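Local coordinates for protein 2-methyl-3-hydroxypyridine-5-carboxylic acid oxygenase (Mesorhizobium loti, PDB 3ALJ) that catalyses, with bound FAD, the oxygenation and ring opening of 2-methyl-3-hydroxypyridine-5-carboxylic acid, probably in the breakdown of vitamin B6, at residues 70-75 with 107-112; 177-182 with 268-273; 277-282 with 323-328. One frame throughout, in Å; residues are numbered along the deposited sequence. Where two conformers were deposited one is given.

Interaction 1: 70-75 with 107-112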
loop_
_atom_site.group_PDB
_atom_site.type_symbol
_atom_site.label_atom_id
_atom_site.label_comp_id
_atom_site.label_asym_id
_atom_site.label_seq_id
_atom_site.Cartn_x
_atom_site.Cartn_y
_atom_site.Cartn_z
ATOM N N ASP A 70 -4.457 -8.937 -15.022
ATOM C CA ASP A 70 -3.829 -8.632 -16.325
ATOM C C ASP A 70 -3.403 -7.237 -16.586
ATOM O O ASP A 70 -2.299 -7.010 -17.084
ATOM C CB ASP A 70 -4.933 -8.831 -17.435
ATOM C CG ASP A 70 -5.528 -10.259 -17.448
ATOM O OD1 ASP A 70 -4.841 -11.232 -17.000
ATOM O OD2 ASP A 70 -6.705 -10.400 -17.934
ATOM N N ASP A 71 -4.269 -6.309 -16.286
ATOM C CA ASP A 71 -3.976 -4.963 -16.569
ATOM C C ASP A 71 -2.809 -4.507 -15.634
ATOM O O ASP A 71 -2.091 -3.565 -16.010
ATOM C CB ASP A 71 -5.219 -4.041 -16.278
ATOM C CG ASP A 71 -6.142 -3.866 -17.467
ATOM O OD1 ASP A 71 -5.912 -4.451 -18.531
ATOM O OD2 ASP A 71 -7.183 -3.124 -17.230
ATOM N N VAL A 72 -2.707 -5.069 -14.403
ATOM C CA VAL A 72 -1.567 -4.680 -13.555
ATOM C C VAL A 72 -0.232 -5.278 -14.083
ATOM O O VAL A 72 0.762 -4.635 -14.105
ATOM C CB VAL A 72 -1.900 -5.129 -12.131
ATOM C CG1 VAL A 72 -0.669 -5.025 -11.240
ATOM C CG2 VAL A 72 -3.013 -4.200 -11.546
ATOM N N LEU A 73 -0.316 -6.593 -14.433
ATOM C CA LEU A 73 0.973 -7.245 -14.870
ATOM C C LEU A 73 1.551 -6.652 -16.152
ATOM O O LEU A 73 2.753 -6.483 -16.286
ATOM C CB LEU A 73 0.760 -8.758 -15.141
ATOM C CG LEU A 73 0.405 -9.556 -13.877
ATOM C CD1 LEU A 73 0.337 -11.091 -14.244
ATOM C CD2 LEU A 73 1.533 -9.397 -12.777
ATOM N N GLN A 74 0.657 -6.212 -17.088
ATOM C CA GLN A 74 1.126 -5.464 -18.256
ATOM C C GLN A 74 1.708 -4.106 -17.841
ATOM O O GLN A 74 0.957 -3.409 -17.088
ATOM C CB GLN A 74 -0.076 -5.265 -19.146
ATOM C CG GLN A 74 0.256 -4.472 -20.392
ATOM C CD GLN A 74 1.196 -5.261 -21.352
ATOM O OE1 GLN A 74 1.077 -6.489 -21.564
ATOM N NE2 GLN A 74 2.130 -4.540 -21.919
ATOM N N GLY A 75 2.930 -3.768 -18.146
ATOM C CA GLY A 75 3.459 -2.490 -17.668
ATOM C C GLY A 75 4.042 -2.470 -16.236
ATOM O O GLY A 75 4.319 -1.377 -15.728
ATOM N N SER A 107 0.237 5.032 -9.795
ATOM C CA SER A 107 -0.769 5.335 -10.796
ATOM C C SER A 107 -1.156 4.121 -11.602
ATOM O O SER A 107 -2.337 3.906 -11.903
ATOM C CB SER A 107 -0.215 6.426 -11.672
ATOM O OG SER A 107 -0.249 7.634 -10.924
ATOM N N HIS A 108 -0.166 3.242 -11.873
ATOM C CA HIS A 108 -0.519 2.037 -12.645
ATOM C C HIS A 108 -1.479 1.153 -11.915
ATOM O O HIS A 108 -2.459 0.687 -12.489
ATOM C CB HIS A 108 0.821 1.312 -12.978
ATOM C CG HIS A 108 0.631 0.105 -13.836
ATOM N ND1 HIS A 108 0.434 0.223 -15.198
ATOM C CD2 HIS A 108 0.662 -1.197 -13.541
ATOM C CE1 HIS A 108 0.359 -1.006 -15.703
ATOM N NE2 HIS A 108 0.531 -1.884 -14.725
ATOM N N LEU A 109 -1.236 0.954 -10.618
ATOM C CA LEU A 109 -2.113 0.105 -9.861
ATOM C C LEU A 109 -3.514 0.751 -9.702
ATOM O O LEU A 109 -4.542 0.135 -9.892
ATOM C CB LEU A 109 -1.490 -0.204 -8.497
ATOM C CG LEU A 109 -2.350 -0.958 -7.491
ATOM C CD1 LEU A 109 -2.819 -2.281 -8.124
ATOM C CD2 LEU A 109 -1.601 -1.142 -6.238
ATOM N N HIS A 110 -3.450 2.052 -9.320
ATOM C CA HIS A 110 -4.689 2.742 -9.023
ATOM C C HIS A 110 -5.535 2.854 -10.332
ATOM O O HIS A 110 -6.752 2.567 -10.253
ATOM C CB HIS A 110 -4.320 4.105 -8.378
ATOM C CG HIS A 110 -5.469 4.730 -7.710
ATOM N ND1 HIS A 110 -6.247 5.670 -8.322
ATOM C CD2 HIS A 110 -5.988 4.535 -6.469
ATOM C CE1 HIS A 110 -7.180 6.059 -7.476
ATOM N NE2 HIS A 110 -7.068 5.348 -6.360
ATOM N N ASP A 111 -4.923 3.088 -11.496
ATOM C CA ASP A 111 -5.702 3.229 -12.718
ATOM C C ASP A 111 -6.285 1.882 -13.116
ATOM O O ASP A 111 -7.486 1.804 -13.477
ATOM C CB ASP A 111 -4.830 3.832 -13.853
ATOM C CG ASP A 111 -4.531 5.321 -13.651
ATOM O OD1 ASP A 111 -4.908 5.994 -12.630
ATOM O OD2 ASP A 111 -3.677 5.664 -14.553
ATOM N N ALA A 112 -5.582 0.743 -12.853
ATOM C CA ALA A 112 -6.175 -0.535 -13.145
ATOM C C ALA A 112 -7.387 -0.824 -12.308
ATOM O O ALA A 112 -8.390 -1.327 -12.851
ATOM C CB ALA A 112 -5.098 -1.646 -12.937
HETATM O O HOH W 1 -8.365 -3.337 -14.822
#

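Interaction 2: 177-182 with 268-273. With FAD (flavin-adenine dinucleotide), chain B.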
loop_
_atom_site.group_PDB
_atom_site.type_symbol
_atom_site.label_atom_id
_atom_site.label_comp_id
_atom_site.label_asym_id
_atom_site.label_seq_id
_atom_site.Cartn_x
_atom_site.Cartn_y
_atom_site.Cartn_z
ATOM N N ASP A 177 10.606 11.060 11.078
ATOM C CA ASP A 177 11.342 10.649 9.870
ATOM C C ASP A 177 10.413 10.120 8.772
ATOM O O ASP A 177 9.212 9.919 8.898
ATOM C CB ASP A 177 12.370 9.565 10.257
ATOM C CG ASP A 177 13.450 10.083 11.186
ATOM O OD1 ASP A 177 13.946 11.253 11.087
ATOM O OD2 ASP A 177 13.907 9.255 12.014
ATOM N N GLY A 178 11.026 10.187 7.569
ATOM C CA GLY A 178 10.289 9.793 6.345
ATOM C C GLY A 178 11.266 9.671 5.167
ATOM O O GLY A 178 12.434 9.279 5.341
ATOM N N LEU A 179 10.754 9.875 3.973
ATOM C CA LEU A 179 11.570 9.617 2.813
ATOM C C LEU A 179 10.933 10.261 1.652
ATOM O O LEU A 179 9.811 10.854 1.711
ATOM C CB LEU A 179 11.526 8.095 2.568
ATOM C CG LEU A 179 10.245 7.458 1.969
ATOM C CD1 LEU A 179 10.668 6.034 1.493
ATOM C CD2 LEU A 179 9.027 7.524 2.801
ATOM N N ILE A 180 11.684 10.225 0.596
ATOM C CA ILE A 180 11.337 10.952 -0.656
ATOM C C ILE A 180 11.158 9.890 -1.705
ATOM O O ILE A 180 12.138 9.212 -2.096
ATOM C CB ILE A 180 12.468 11.931 -1.043
ATOM C CG1 ILE A 180 12.676 12.919 0.085
ATOM C CG2 ILE A 180 12.011 12.628 -2.357
ATOM C CD1 ILE A 180 14.118 13.627 -0.017
ATOM N N ARG A 181 9.920 9.681 -2.240
ATOM C CA ARG A 181 9.650 8.645 -3.245
ATOM C C ARG A 181 9.362 9.328 -4.589
ATOM O O ARG A 181 8.569 10.267 -4.660
ATOM C CB ARG A 181 8.425 7.860 -2.772
ATOM C CG ARG A 181 8.614 6.972 -1.544
ATOM C CD ARG A 181 7.335 6.339 -1.150
ATOM N NE ARG A 181 6.487 7.339 -0.507
ATOM C CZ ARG A 181 5.228 7.107 -0.182
ATOM N NH1 ARG A 181 4.680 5.921 -0.347
ATOM N NH2 ARG A 181 4.545 8.101 0.401
ATOM N N LEU A 182 10.046 8.840 -5.619
ATOM C CA LEU A 182 9.954 9.499 -6.919
ATOM C C LEU A 182 10.004 8.443 -8.023
ATOM O O LEU A 182 10.518 7.327 -7.868
ATOM C CB LEU A 182 11.189 10.397 -7.180
ATOM C CG LEU A 182 11.582 11.307 -6.052
ATOM C CD1 LEU A 182 12.905 12.008 -6.164
ATOM C CD2 LEU A 182 10.571 12.416 -5.982
ATOM N N ASP A 268 7.810 12.570 2.825
ATOM C CA ASP A 268 6.544 12.023 3.440
ATOM C C ASP A 268 6.940 11.209 4.678
ATOM O O ASP A 268 7.946 10.561 4.710
ATOM C CB ASP A 268 5.777 11.103 2.496
ATOM C CG ASP A 268 5.190 11.851 1.296
ATOM O OD1 ASP A 268 4.696 12.973 1.534
ATOM O OD2 ASP A 268 5.225 11.199 0.228
ATOM N N LYS A 269 6.139 11.294 5.712
ATOM C CA LYS A 269 6.394 10.676 7.004
ATOM C C LYS A 269 5.672 9.392 7.106
ATOM O O LYS A 269 4.652 9.142 6.434
ATOM C CB LYS A 269 5.847 11.574 8.165
ATOM C CG LYS A 269 6.205 12.954 8.014
ATOM C CD LYS A 269 7.666 13.162 7.993
ATOM C CE LYS A 269 7.889 14.708 8.088
ATOM N NZ LYS A 269 7.493 15.384 6.744
ATOM N N TYR A 270 6.277 8.540 7.913
ATOM C CA TYR A 270 5.623 7.298 8.261
ATOM C C TYR A 270 4.493 7.468 9.247
ATOM O O TYR A 270 4.464 8.416 10.039
ATOM C CB TYR A 270 6.629 6.289 8.864
ATOM C CG TYR A 270 7.881 6.123 8.023
ATOM C CD1 TYR A 270 9.109 6.568 8.413
ATOM C CD2 TYR A 270 7.745 5.499 6.781
ATOM C CE1 TYR A 270 10.224 6.395 7.611
ATOM C CE2 TYR A 270 8.825 5.285 5.952
ATOM C CZ TYR A 270 10.053 5.711 6.379
ATOM O OH TYR A 270 11.202 5.482 5.562
ATOM N N GLU A 271 3.502 6.596 9.155
ATOM C CA GLU A 271 2.356 6.784 10.071
ATOM C C GLU A 271 1.660 5.502 10.292
ATOM O O GLU A 271 1.458 4.670 9.375
ATOM C CB GLU A 271 1.409 7.815 9.517
ATOM C CG GLU A 271 0.143 8.036 10.378
ATOM C CD GLU A 271 -0.688 9.296 9.914
ATOM O OE1 GLU A 271 -0.335 9.905 8.873
ATOM O OE2 GLU A 271 -1.688 9.560 10.646
ATOM N N THR A 272 1.252 5.286 11.547
ATOM C CA THR A 272 0.583 4.044 11.872
ATOM C C THR A 272 -0.666 4.207 12.620
ATOM O O THR A 272 -0.882 5.265 13.307
ATOM C CB THR A 272 1.535 3.100 12.726
ATOM O OG1 THR A 272 1.852 3.747 13.989
ATOM C CG2 THR A 272 2.859 2.829 12.011
ATOM N N THR A 273 -1.572 3.248 12.518
ATOM C CA THR A 273 -2.882 3.207 13.300
ATOM C C THR A 273 -3.107 1.801 13.757
ATOM O O THR A 273 -2.874 0.821 13.035
ATOM C CB THR A 273 -4.163 3.696 12.472
ATOM O OG1 THR A 273 -4.244 2.913 11.252
ATOM C CG2 THR A 273 -3.964 5.110 11.992
HETATM P PA FAD B . -5.327 5.526 1.001
HETATM O O1A FAD B . -4.474 4.941 -0.081
HETATM O O2A FAD B . -4.808 6.550 1.830
HETATM O O5B FAD B . -6.650 6.030 0.281
HETATM C C5B FAD B . -7.713 6.699 1.036
HETATM C C4B FAD B . -8.443 7.455 -0.055
HETATM O O4B FAD B . -9.557 8.044 0.701
HETATM C C3B FAD B . -7.713 8.611 -0.632
HETATM O O3B FAD B . -7.865 8.659 -2.066
HETATM C C2B FAD B . -8.312 9.848 0.130
HETATM O O2B FAD B . -8.286 11.061 -0.642
HETATM C C1B FAD B . -9.744 9.468 0.317
HETATM N N9A FAD B . -10.347 9.996 1.498
HETATM C C8A FAD B . -9.775 10.343 2.702
HETATM N N7A FAD B . -10.701 10.730 3.593
HETATM C C5A FAD B . -11.919 10.639 2.936
HETATM C C6A FAD B . -13.231 10.817 3.366
HETATM N N6A FAD B . -13.498 11.243 4.647
HETATM N N1A FAD B . -14.190 10.599 2.464
HETATM C C2A FAD B . -13.941 10.231 1.202
HETATM N N3A FAD B . -12.684 9.999 0.724
HETATM C C4A FAD B . -11.693 10.187 1.638
HETATM N N1 FAD B . 2.021 -0.768 0.746
HETATM C C2 FAD B . 2.283 -1.807 -0.026
HETATM O O2 FAD B . 1.499 -2.758 -0.176
HETATM N N3 FAD B . 3.499 -1.876 -0.707
HETATM C C4 FAD B . 4.441 -0.849 -0.628
HETATM O O4 FAD B . 5.472 -0.891 -1.397
HETATM C C4X FAD B . 4.143 0.215 0.205
HETATM N N5 FAD B . 5.125 1.243 0.414
HETATM C C5X FAD B . 4.846 2.267 1.301
HETATM C C6 FAD B . 5.822 3.230 1.611
HETATM C C7 FAD B . 5.526 4.282 2.439
HETATM C C7M FAD B . 6.626 5.340 2.745
HETATM C C8 FAD B . 4.289 4.374 3.042
HETATM C C8M FAD B . 3.930 5.523 4.012
HETATM C C9 FAD B . 3.308 3.417 2.749
HETATM C C9A FAD B . 3.594 2.318 1.902
HETATM N N10 FAD B . 2.603 1.280 1.613
HETATM C C10 FAD B . 2.916 0.241 0.819
HETATM C "C1'" FAD B . 1.234 1.352 2.315
HETATM C "C2'" FAD B . 0.208 1.919 1.343
HETATM O "O2'" FAD B . 0.658 3.208 0.876
HETATM C "C3'" FAD B . -1.114 2.170 2.092
HETATM O "O3'" FAD B . -1.249 1.102 3.103
HETATM C "C4'" FAD B . -2.318 2.082 1.249
HETATM O "O4'" FAD B . -2.227 3.156 0.271
HETATM C "C5'" FAD B . -3.568 2.319 2.031
HETATM O "O5'" FAD B . -4.681 2.247 1.144
HETATM P P FAD B . -6.062 2.790 1.687
HETATM O O1P FAD B . -6.995 2.654 0.559
HETATM O O2P FAD B . -6.423 2.196 3.012
HETATM O O3P FAD B . -5.785 4.351 2.009
HETATM O O HOH W 2 7.733 10.051 -0.158
#

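Interaction 3: 277-282 with 323-328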
loop_
_atom_site.group_PDB
_atom_site.type_symbol
_atom_site.label_atom_id
_atom_site.label_comp_id
_atom_site.label_asym_id
_atom_site.label_seq_id
_atom_site.Cartn_x
_atom_site.Cartn_y
_atom_site.Cartn_z
ATOM N N SER A 277 -11.046 -2.355 17.613
ATOM C CA SER A 277 -11.851 -3.150 16.708
ATOM C C SER A 277 -11.992 -2.490 15.389
ATOM O O SER A 277 -11.654 -1.288 15.303
ATOM C CB SER A 277 -13.243 -3.486 17.344
ATOM O OG SER A 277 -13.993 -2.278 17.321
ATOM N N TRP A 278 -12.476 -3.223 14.404
ATOM C CA TRP A 278 -12.606 -2.668 13.000
ATOM C C TRP A 278 -14.013 -2.500 12.555
ATOM O O TRP A 278 -14.279 -2.092 11.444
ATOM C CB TRP A 278 -11.902 -3.626 12.002
ATOM C CG TRP A 278 -10.417 -3.705 12.177
ATOM C CD1 TRP A 278 -9.582 -2.990 13.032
ATOM C CD2 TRP A 278 -9.565 -4.575 11.449
ATOM N NE1 TRP A 278 -8.231 -3.383 12.858
ATOM C CE2 TRP A 278 -8.239 -4.348 11.877
ATOM C CE3 TRP A 278 -9.792 -5.498 10.443
ATOM C CZ2 TRP A 278 -7.147 -5.016 11.286
ATOM C CZ3 TRP A 278 -8.728 -6.199 9.891
ATOM C CH2 TRP A 278 -7.433 -5.942 10.302
ATOM N N THR A 279 -14.986 -2.763 13.467
ATOM C CA THR A 279 -16.412 -2.821 13.034
ATOM C C THR A 279 -17.281 -2.159 14.091
ATOM O O THR A 279 -16.927 -2.105 15.284
ATOM C CB THR A 279 -16.912 -4.280 12.908
ATOM O OG1 THR A 279 -16.893 -4.907 14.205
ATOM C CG2 THR A 279 -15.994 -5.054 11.927
ATOM N N ARG A 280 -18.397 -1.655 13.593
ATOM C CA ARG A 280 -19.442 -1.187 14.551
ATOM C C ARG A 280 -20.745 -1.259 13.789
ATOM O O ARG A 280 -20.976 -0.532 12.868
ATOM C CB ARG A 280 -19.098 0.205 15.101
ATOM C CG ARG A 280 -19.927 0.523 16.354
ATOM C CD ARG A 280 -19.166 -0.030 17.533
ATOM N NE ARG A 280 -17.784 0.436 17.592
ATOM C CZ ARG A 280 -17.383 1.567 18.149
ATOM N NH1 ARG A 280 -16.068 1.810 18.182
ATOM N NH2 ARG A 280 -18.229 2.424 18.693
ATOM N N GLY A 281 -21.615 -2.182 14.216
ATOM C CA GLY A 281 -22.839 -2.326 13.465
ATOM C C GLY A 281 -22.596 -2.670 11.993
ATOM O O GLY A 281 -22.000 -3.757 11.694
ATOM N N LYS A 282 -23.139 -1.868 11.096
ATOM C CA LYS A 282 -23.007 -2.093 9.664
ATOM C C LYS A 282 -21.765 -1.356 9.074
ATOM O O LYS A 282 -21.674 -1.358 7.873
ATOM C CB LYS A 282 -24.236 -1.652 8.914
ATOM C CG LYS A 282 -25.547 -2.480 9.337
ATOM C CD LYS A 282 -26.791 -1.745 8.706
ATOM C CE LYS A 282 -28.169 -2.002 9.402
ATOM N NZ LYS A 282 -28.304 -3.424 9.324
ATOM N N ASP A 323 -23.226 -9.533 11.774
ATOM C CA ASP A 323 -22.527 -10.711 12.127
ATOM C C ASP A 323 -21.389 -11.044 11.144
ATOM O O ASP A 323 -20.360 -11.569 11.568
ATOM C CB ASP A 323 -23.499 -11.922 12.170
ATOM C CG ASP A 323 -24.434 -11.892 13.356
ATOM O OD1 ASP A 323 -24.220 -11.117 14.306
ATOM O OD2 ASP A 323 -25.342 -12.743 13.297
ATOM N N ALA A 324 -21.623 -10.820 9.855
ATOM C CA ALA A 324 -20.529 -11.022 8.859
ATOM C C ALA A 324 -19.325 -10.173 9.151
ATOM O O ALA A 324 -18.180 -10.672 8.996
ATOM C CB ALA A 324 -20.979 -10.792 7.466
ATOM N N LEU A 325 -19.574 -8.966 9.588
ATOM C CA LEU A 325 -18.419 -8.093 9.945
ATOM C C LEU A 325 -17.609 -8.552 11.111
ATOM O O LEU A 325 -16.364 -8.485 11.108
ATOM C CB LEU A 325 -18.873 -6.621 10.206
ATOM C CG LEU A 325 -19.003 -5.803 8.875
ATOM C CD1 LEU A 325 -19.529 -6.398 7.622
ATOM C CD2 LEU A 325 -19.680 -4.377 9.141
ATOM N N VAL A 326 -18.280 -9.046 12.188
ATOM C CA VAL A 326 -17.590 -9.582 13.285
ATOM C C VAL A 326 -16.820 -10.868 12.829
ATOM O O VAL A 326 -15.647 -11.053 13.219
ATOM C CB VAL A 326 -18.643 -9.858 14.396
ATOM C CG1 VAL A 326 -18.037 -10.755 15.565
ATOM C CG2 VAL A 326 -19.056 -8.555 15.039
ATOM N N ALA A 327 -17.449 -11.714 12.002
ATOM C CA ALA A 327 -16.720 -12.941 11.633
ATOM C C ALA A 327 -15.476 -12.545 10.807
ATOM O O ALA A 327 -14.448 -13.205 10.905
ATOM C CB ALA A 327 -17.631 -13.822 10.808
ATOM N N TRP A 328 -15.661 -11.517 9.979
ATOM C CA TRP A 328 -14.523 -11.088 9.100
ATOM C C TRP A 328 -13.339 -10.622 9.906
ATOM O O TRP A 328 -12.196 -11.091 9.683
ATOM C CB TRP A 328 -15.021 -9.931 8.285
ATOM C CG TRP A 328 -13.961 -9.060 7.621
ATOM C CD1 TRP A 328 -13.144 -9.401 6.534
ATOM C CD2 TRP A 328 -13.676 -7.680 7.969
ATOM N NE1 TRP A 328 -12.315 -8.298 6.229
ATOM C CE2 TRP A 328 -12.638 -7.278 7.113
ATOM C CE3 TRP A 328 -14.161 -6.777 8.958
ATOM C CZ2 TRP A 328 -12.179 -5.964 7.081
ATOM C CZ3 TRP A 328 -13.636 -5.491 8.981
ATOM C CH2 TRP A 328 -12.603 -5.143 8.098
#

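Interaction 1: 70-75 with 107-112
D71 and A112 bring their CA atoms to 6.0 Å of each other, and V72 approaches L109 almost as closely, so the C-terminal turn of helix 69-73 lies against helix 106-119 along these pairs. The polar tie is H108. Its NE2 donates to V72 O across 2.8 Å, with 151° at the hydrogen; the acceptor sits in the imidazole plane, while the donor is tilted 32° out of the V72 carbonyl plane. With CG anti to the backbone N (chi1 -177°), the H108 side chain reaches over to the other helix and brings the ring to its end. There Q74 is the first residue to depart from helical backbone angles, and the turn carries G75 O over one face of the ring, 3.9 Å above its plane and over its centre. V72 O takes a second hydrogen bond, from S76 OG, so two side chains engage this carbonyl in the last turn of the helix, where the helix dipole would be expected to concentrate negative potential.

Both helices belong to the FAD-binding domain of this flavoprotein oxygenase. The longer one faces the dinucleotide-binding region: L109 touches F21 at the start of helix 21-32, within what looks like the GxGxxG turn of a Rossmann-type unit.

Beside the H108 bond the contact is apolar. V72 CG2 touches A112 CB at 3.6 Å and meets L109 CD1 at 3.9 Å, the two branched side chains crossing obliquely; L63 and M104 adjoin both V72 and L109. At the more exposed margin D71 CB skirts A112 CB. Water 1 bridges the helices here, donating to D71 OD2 at 2.7 Å and to A112 O at 2.8 Å.

Interaction 2: 177-182 with 268-273
D268 OD2 is held by several groups, among them R181 NH2, which forms a salt bridge to it at 3.2 Å, and water 2, which donates to it at 2.8 Å. The pair ties edge strand 267-275 to strand 170-185 in the mixed sheet that flanks the isoalloxazine of FAD. R181 meets the oxygen from above the carboxylate plane, 38° out of it, and the guanidinium and carboxylate planes stand 89° apart. D268 OD1 is held by R266 NE, which restrains the carboxylate further. Water 2 also donates to L179 O and accepts from R181 NE, with a weak bond from R181 N, so it couples the backbone of strand 170-185 to the ion pair. A bend in the R181 chain at chi3 (-75°) carries the guanidinium to the flavin, where it lays one face over the methyl C7M, which lies 3.6 Å from that plane and over its centre.

The strands are antiparallel. L179 and D268 form a hydrogen-bonded pair, N to O in both directions (L179 N to D268 O 3.0 Å, D268 N to L179 O 2.9 Å). G178 and K269 form the adjoining non-hydrogen-bonded pair, where G178 CA approaches D268 O in a CA-H...O contact. Y270 N adds only a weak bond to D177 O. The Y270 and L179 side chains run at about a right angle to each other, Y270 CE2 3.9 Å from L179 CD2; that same leucine methyl lies 3.2 Å from C7M of FAD.

Interaction 3: 277-282 with 323-328
T279 CG2 touches two side chains of the helix: it lies in the plane of the W328 indole, at its edge, 3.8 Å from W328 CZ3, and also meets L325 CB at 3.7 Å. The T279 and L325 side chains lie alongside each other and point oppositely. L325 CD2 then reaches the turn, 3.5 Å from G281 O and 3.7 Å from K282 C. At the other end W278 CE3 meets W328 CH2 at 3.7 Å; the meeting is oblique, the six-membered rings inclined by 53° with centroids 5.6 Å apart.

The contact packs the first turns of the long helix 321-349 against strand 279-280, one of the two outermost strands of the mixed sheet that contains the Rossmann-type strands. Strand 279-280 pairs antiparallel with strand 283-285, and A284 of the latter touches both L325 and W328.

W328 has CG anti to its backbone nitrogen (chi1 163°), which turns the six-membered ring toward the strand, while NE1 donates to N307 O of helix 300-314. Farther out, E329 OE1 accepts from W278 N, and K282 NZ forms a salt bridge with E322 OE2.

The three contacts stand at different depths around FAD. Interaction 2 touches the flavin directly, whereas the L109 side chain in interaction 1 is about 7 Å from FAD and that of W328 in interaction 3 about 11 Å. Interactions 1 and 2 lie on opposite sides of the chain's centre, their own centres 23 Å apart and nearest atoms about 10 Å. R106, on the helix that carries 107-112, links their surroundings: its NH2 hydrogen-bonds FAD and lies close to R181 NH1. Interaction 3 is remote, centred 31 Å from interaction 1 and 30 Å from interaction 2, yet strand 267-275 runs on in the chain to strand 279-280.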